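Local coordinates for CopN (Chlamydia pneumoniae, PDB 4NRH), which probably acts as a gatekeeper of type III secretion, working in complex with the chaperone Scc3 to direct secretion of translocators, at residues 17-29 against 63-75. Sequence-based numbering, arbitrary orientation.
Sequences DLADKYASGNSEI and LQSTALDYLVQTT. With NA (sodium ion), chain E.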
loop_
_atom_site.group_PDB
_atom_site.type_symbol
_atom_site.label_atom_id
_atom_site.label_comp_id
_atom_site.label_asym_id
_atom_site.label_seq_id
_atom_site.Cartn_x
_atom_site.Cartn_y
_atom_site.Cartn_z
ATOM N N ASP A 17 -12.305 -13.336 40.834
ATOM C CA ASP A 17 -11.106 -14.129 41.081
ATOM C C ASP A 17 -10.199 -14.078 39.853
ATOM O O ASP A 17 -10.576 -13.514 38.825
ATOM C CB ASP A 17 -11.465 -15.574 41.458
ATOM C CG ASP A 17 -11.741 -16.454 40.252
ATOM O OD1 ASP A 17 -12.308 -15.960 39.255
ATOM O OD2 ASP A 17 -11.386 -17.650 40.302
ATOM N N LEU A 18 -9.011 -14.661 39.961
ATOM C CA LEU A 18 -8.005 -14.537 38.910
ATOM C C LEU A 18 -8.422 -15.217 37.607
ATOM O O LEU A 18 -8.134 -14.714 36.520
ATOM C CB LEU A 18 -6.665 -15.104 39.385
ATOM C CG LEU A 18 -5.509 -14.963 38.391
ATOM C CD1 LEU A 18 -5.266 -13.497 38.059
ATOM C CD2 LEU A 18 -4.244 -15.602 38.938
ATOM N N ALA A 19 -9.093 -16.358 37.719
ATOM C CA ALA A 19 -9.540 -17.103 36.545
ATOM C C ALA A 19 -10.487 -16.274 35.680
ATOM O O ALA A 19 -10.403 -16.301 34.452
ATOM C CB ALA A 19 -10.208 -18.400 36.965
ATOM N N ASP A 20 -11.385 -15.542 36.330
ATOM C CA ASP A 20 -12.326 -14.677 35.627
ATOM C C ASP A 20 -11.623 -13.529 34.905
ATOM O O ASP A 20 -12.071 -13.090 33.847
ATOM C CB ASP A 20 -13.371 -14.124 36.599
ATOM C CG ASP A 20 -14.283 -15.204 37.149
ATOM O OD1 ASP A 20 -14.339 -16.298 36.551
ATOM O OD2 ASP A 20 -14.940 -14.962 38.183
ATOM N N LYS A 21 -10.526 -13.040 35.480
ATOM C CA LYS A 21 -9.778 -11.938 34.877
ATOM C C LYS A 21 -9.083 -12.378 33.593
ATOM O O LYS A 21 -9.069 -11.644 32.605
ATOM C CB LYS A 21 -8.754 -11.369 35.863
ATOM C CG LYS A 21 -9.367 -10.742 37.105
ATOM C CD LYS A 21 -8.294 -10.295 38.086
ATOM C CE LYS A 21 -8.909 -9.750 39.366
ATOM N NZ LYS A 21 -9.796 -8.584 39.097
ATOM N N TYR A 22 -8.503 -13.575 33.616
ATOM C CA TYR A 22 -7.907 -14.167 32.423
ATOM C C TYR A 22 -8.936 -14.345 31.310
ATOM O O TYR A 22 -8.653 -14.095 30.139
ATOM C CB TYR A 22 -7.271 -15.521 32.755
ATOM C CG TYR A 22 -5.804 -15.459 33.116
ATOM C CD1 TYR A 22 -5.395 -15.164 34.410
ATOM C CD2 TYR A 22 -4.826 -15.713 32.162
ATOM C CE1 TYR A 22 -4.052 -15.113 34.742
ATOM C CE2 TYR A 22 -3.482 -15.664 32.483
ATOM C CZ TYR A 22 -3.100 -15.365 33.774
ATOM O OH TYR A 22 -1.763 -15.316 34.097
ATOM N N ALA A 23 -10.131 -14.784 31.690
ATOM C CA ALA A 23 -11.162 -15.166 30.729
ATOM C C ALA A 23 -12.066 -14.008 30.307
ATOM O O ALA A 23 -12.818 -14.133 29.340
ATOM C CB ALA A 23 -12.001 -16.295 31.300
ATOM N N SER A 24 -12.001 -12.898 31.037
ATOM C CA SER A 24 -12.932 -11.784 30.851
ATOM C C SER A 24 -13.005 -11.271 29.411
ATOM O O SER A 24 -14.093 -11.101 28.863
ATOM C CB SER A 24 -12.559 -10.627 31.778
ATOM O OG SER A 24 -13.478 -9.556 31.643
ATOM N N GLY A 25 -11.849 -11.023 28.804
ATOM C CA GLY A 25 -11.804 -10.528 27.440
ATOM C C GLY A 25 -11.429 -11.594 26.429
ATOM O O GLY A 25 -11.143 -11.288 25.271
ATOM N N ASN A 26 -11.431 -12.848 26.866
ATOM C CA ASN A 26 -11.024 -13.958 26.014
ATOM C C ASN A 26 -12.228 -14.837 25.677
ATOM O O ASN A 26 -12.744 -15.549 26.537
ATOM C CB ASN A 26 -9.931 -14.778 26.706
ATOM C CG ASN A 26 -9.279 -15.798 25.786
ATOM O OD1 ASN A 26 -9.887 -16.289 24.836
ATOM N ND2 ASN A 26 -8.029 -16.134 26.083
ATOM N N SER A 27 -12.667 -14.787 24.424
ATOM C CA SER A 27 -13.890 -15.473 24.013
ATOM C C SER A 27 -13.704 -16.970 23.767
ATOM O O SER A 27 -14.665 -17.671 23.453
ATOM C CB SER A 27 -14.455 -14.819 22.751
ATOM O OG SER A 27 -13.558 -14.956 21.662
ATOM N N GLU A 28 -12.477 -17.463 23.907
ATOM C CA GLU A 28 -12.215 -18.881 23.675
ATOM C C GLU A 28 -12.012 -19.675 24.963
ATOM O O GLU A 28 -11.731 -20.873 24.919
ATOM C CB GLU A 28 -10.996 -19.058 22.764
ATOM C CG GLU A 28 -11.239 -18.655 21.319
ATOM C CD GLU A 28 -10.002 -18.808 20.459
ATOM O OE1 GLU A 28 -9.793 -19.913 19.912
ATOM O OE2 GLU A 28 -9.239 -17.828 20.327
ATOM N N ILE A 29 -12.153 -19.015 26.107
ATOM C CA ILE A 29 -12.053 -19.711 27.385
ATOM C C ILE A 29 -12.835 -18.989 28.480
ATOM O O ILE A 29 -13.029 -17.773 28.427
ATOM C CB ILE A 29 -10.575 -19.882 27.817
ATOM C CG1 ILE A 29 -10.426 -21.072 28.769
ATOM C CG2 ILE A 29 -10.035 -18.605 28.440
ATOM C CD1 ILE A 29 -9.019 -21.614 28.851
ATOM N N LEU A 63 -4.275 -21.323 23.840
ATOM C CA LEU A 63 -5.077 -21.315 25.058
ATOM C C LEU A 63 -4.436 -22.197 26.129
ATOM O O LEU A 63 -4.551 -21.917 27.322
ATOM C CB LEU A 63 -6.510 -21.771 24.773
ATOM C CG LEU A 63 -7.491 -20.720 24.240
ATOM C CD1 LEU A 63 -7.571 -19.534 25.191
ATOM C CD2 LEU A 63 -7.130 -20.263 22.834
ATOM N N GLN A 64 -3.774 -23.268 25.698
ATOM C CA GLN A 64 -3.000 -24.105 26.609
ATOM C C GLN A 64 -1.920 -23.271 27.286
ATOM O O GLN A 64 -1.702 -23.371 28.494
ATOM C CB GLN A 64 -2.358 -25.283 25.872
ATOM C CG GLN A 64 -3.341 -26.281 25.285
ATOM C CD GLN A 64 -2.657 -27.343 24.447
ATOM O OE1 GLN A 64 -1.433 -27.350 24.313
ATOM N NE2 GLN A 64 -3.445 -28.248 23.877
ATOM N N SER A 65 -1.246 -22.449 26.485
ATOM C CA SER A 65 -0.192 -21.571 26.976
ATOM C C SER A 65 -0.765 -20.510 27.909
ATOM O O SER A 65 -0.129 -20.121 28.889
ATOM C CB SER A 65 0.541 -20.910 25.806
ATOM O OG SER A 65 1.614 -20.109 26.264
ATOM N N THR A 66 -1.969 -20.044 27.592
ATOM C CA THR A 66 -2.661 -19.067 28.424
ATOM C C THR A 66 -3.054 -19.678 29.767
ATOM O O THR A 66 -2.869 -19.062 30.818
ATOM C CB THR A 66 -3.923 -18.525 27.723
ATOM O OG1 THR A 66 -3.549 -17.843 26.519
ATOM C CG2 THR A 66 -4.674 -17.564 28.634
ATOM N N ALA A 67 -3.596 -20.893 29.719
ATOM C CA ALA A 67 -4.012 -21.605 30.923
ATOM C C ALA A 67 -2.831 -21.865 31.854
ATOM O O ALA A 67 -2.957 -21.765 33.074
ATOM C CB ALA A 67 -4.693 -22.919 30.553
ATOM N N LEU A 68 -1.683 -22.194 31.269
ATOM C CA LEU A 68 -0.467 -22.432 32.037
ATOM C C LEU A 68 0.000 -21.171 32.758
ATOM O O LEU A 68 0.440 -21.236 33.907
ATOM C CB LEU A 68 0.641 -22.968 31.130
ATOM C CG LEU A 68 0.536 -24.467 30.848
ATOM C CD1 LEU A 68 1.342 -24.844 29.620
ATOM C CD2 LEU A 68 0.983 -25.276 32.059
ATOM N N ASP A 69 -0.080 -20.030 32.079
ATOM C CA ASP A 69 0.211 -18.745 32.710
ATOM C C ASP A 69 -0.676 -18.537 33.932
ATOM O O ASP A 69 -0.217 -18.066 34.972
ATOM C CB ASP A 69 0.023 -17.592 31.721
ATOM C CG ASP A 69 1.025 -17.628 30.584
ATOM O OD1 ASP A 69 2.147 -18.134 30.793
ATOM O OD2 ASP A 69 0.692 -17.144 29.482
ATOM N N TYR A 70 -1.951 -18.889 33.795
ATOM C CA TYR A 70 -2.910 -18.747 34.884
ATOM C C TYR A 70 -2.577 -19.665 36.057
ATOM O O TYR A 70 -2.604 -19.240 37.211
ATOM C CB TYR A 70 -4.333 -19.035 34.394
ATOM C CG TYR A 70 -5.270 -19.442 35.509
ATOM C CD1 TYR A 70 -5.746 -18.506 36.418
ATOM C CD2 TYR A 70 -5.670 -20.764 35.660
ATOM C CE1 TYR A 70 -6.595 -18.872 37.444
ATOM C CE2 TYR A 70 -6.521 -21.140 36.684
ATOM C CZ TYR A 70 -6.981 -20.190 37.572
ATOM O OH TYR A 70 -7.829 -20.555 38.593
ATOM N N LEU A 71 -2.268 -20.922 35.750
ATOM C CA LEU A 71 -1.976 -21.919 36.777
ATOM C C LEU A 71 -0.764 -21.525 37.613
ATOM O O LEU A 71 -0.780 -21.642 38.838
ATOM C CB LEU A 71 -1.749 -23.292 36.139
ATOM C CG LEU A 71 -2.972 -23.955 35.505
ATOM C CD1 LEU A 71 -2.573 -25.233 34.783
ATOM C CD2 LEU A 71 -4.035 -24.235 36.555
ATOM N N VAL A 72 0.285 -21.062 36.941
ATOM C CA VAL A 72 1.489 -20.599 37.619
ATOM C C VAL A 72 1.192 -19.398 38.517
ATOM O O VAL A 72 1.686 -19.310 39.642
ATOM C CB VAL A 72 2.589 -20.222 36.600
ATOM C CG1 VAL A 72 3.727 -19.477 37.280
ATOM C CG2 VAL A 72 3.110 -21.467 35.895
ATOM N N GLN A 73 0.364 -18.485 38.021
ATOM C CA GLN A 73 0.077 -17.241 38.727
ATOM C C GLN A 73 -0.863 -17.427 39.919
ATOM O O GLN A 73 -0.725 -16.745 40.933
ATOM C CB GLN A 73 -0.513 -16.211 37.758
ATOM C CG GLN A 73 -0.554 -14.793 38.310
ATOM C CD GLN A 73 -1.136 -13.796 37.326
ATOM O OE1 GLN A 73 -1.396 -14.126 36.168
ATOM N NE2 GLN A 73 -1.345 -12.569 37.784
ATOM N N THR A 74 -1.814 -18.348 39.800
ATOM C CA THR A 74 -2.849 -18.499 40.820
ATOM C C THR A 74 -2.441 -19.406 41.978
ATOM O O THR A 74 -3.081 -19.398 43.029
ATOM C CB THR A 74 -4.160 -19.047 40.213
ATOM O OG1 THR A 74 -5.238 -18.845 41.137
ATOM C CG2 THR A 74 -4.036 -20.533 39.901
ATOM N N THR A 75 -1.378 -20.182 41.793
ATOM C CA THR A 75 -0.961 -21.159 42.796
ATOM C C THR A 75 -0.321 -20.500 44.020
ATOM O O THR A 75 0.745 -19.892 43.919
ATOM C CB THR A 75 0.018 -22.181 42.198
ATOM O OG1 THR A 75 -0.607 -22.842 41.092
ATOM C CG2 THR A 75 0.407 -23.218 43.240
HETATM NA NA NA E . -14.421 -15.675 28.237
HETATM O O HOH W 1 -8.773 -18.435 40.068
HETATM O O HOH W 2 -15.134 -13.355 27.187
HETATM O O HOH W 3 -15.487 -15.814 30.235
HETATM O O HOH W 4 -16.086 -17.494 26.830
#
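Water 1 joins the two segments through three hydrogen bonds. It lies at the edge of the Y70 ring, 2.7 Å from Y70 OH, donates to D17 OD2 and accepts from A19 N. It links the tyrosine hydroxyl to the start of helix 18-24, where N-cap D17 accepts from D20 N through OD1 and pairs with R35. The Y70 ring also packs directly on A19. Y22 sits as a knob among T66, D69, Y70 and Q73 of helix 61-74. Y70 CB lies over the centre of the Y22 ring, 3.7 Å from its centroid, in a CH-pi contact. The Y70 ring turns its edge to the same Y22 ring, planes at 73°. Y22 OH donates to Q73 OE1 at the ring edge; the modelled length is doubtfully short. With chi1 at -177°, L18 brings CD2 to T74 CB (3.7 Å). Past helix 18-24, N26 ND2 (3.5 Å) and I29 CB pack against L63 CD1. N26 OD1 accepts from E28 N, an Asx turn, and from Q112. The carbonyl oxygens of A23, N26 and I29 bind sodium with three waters. Apolar and ring contacts thus hold the near-antiparallel helices together, while water and sodium satisfy polar groups at the two ends.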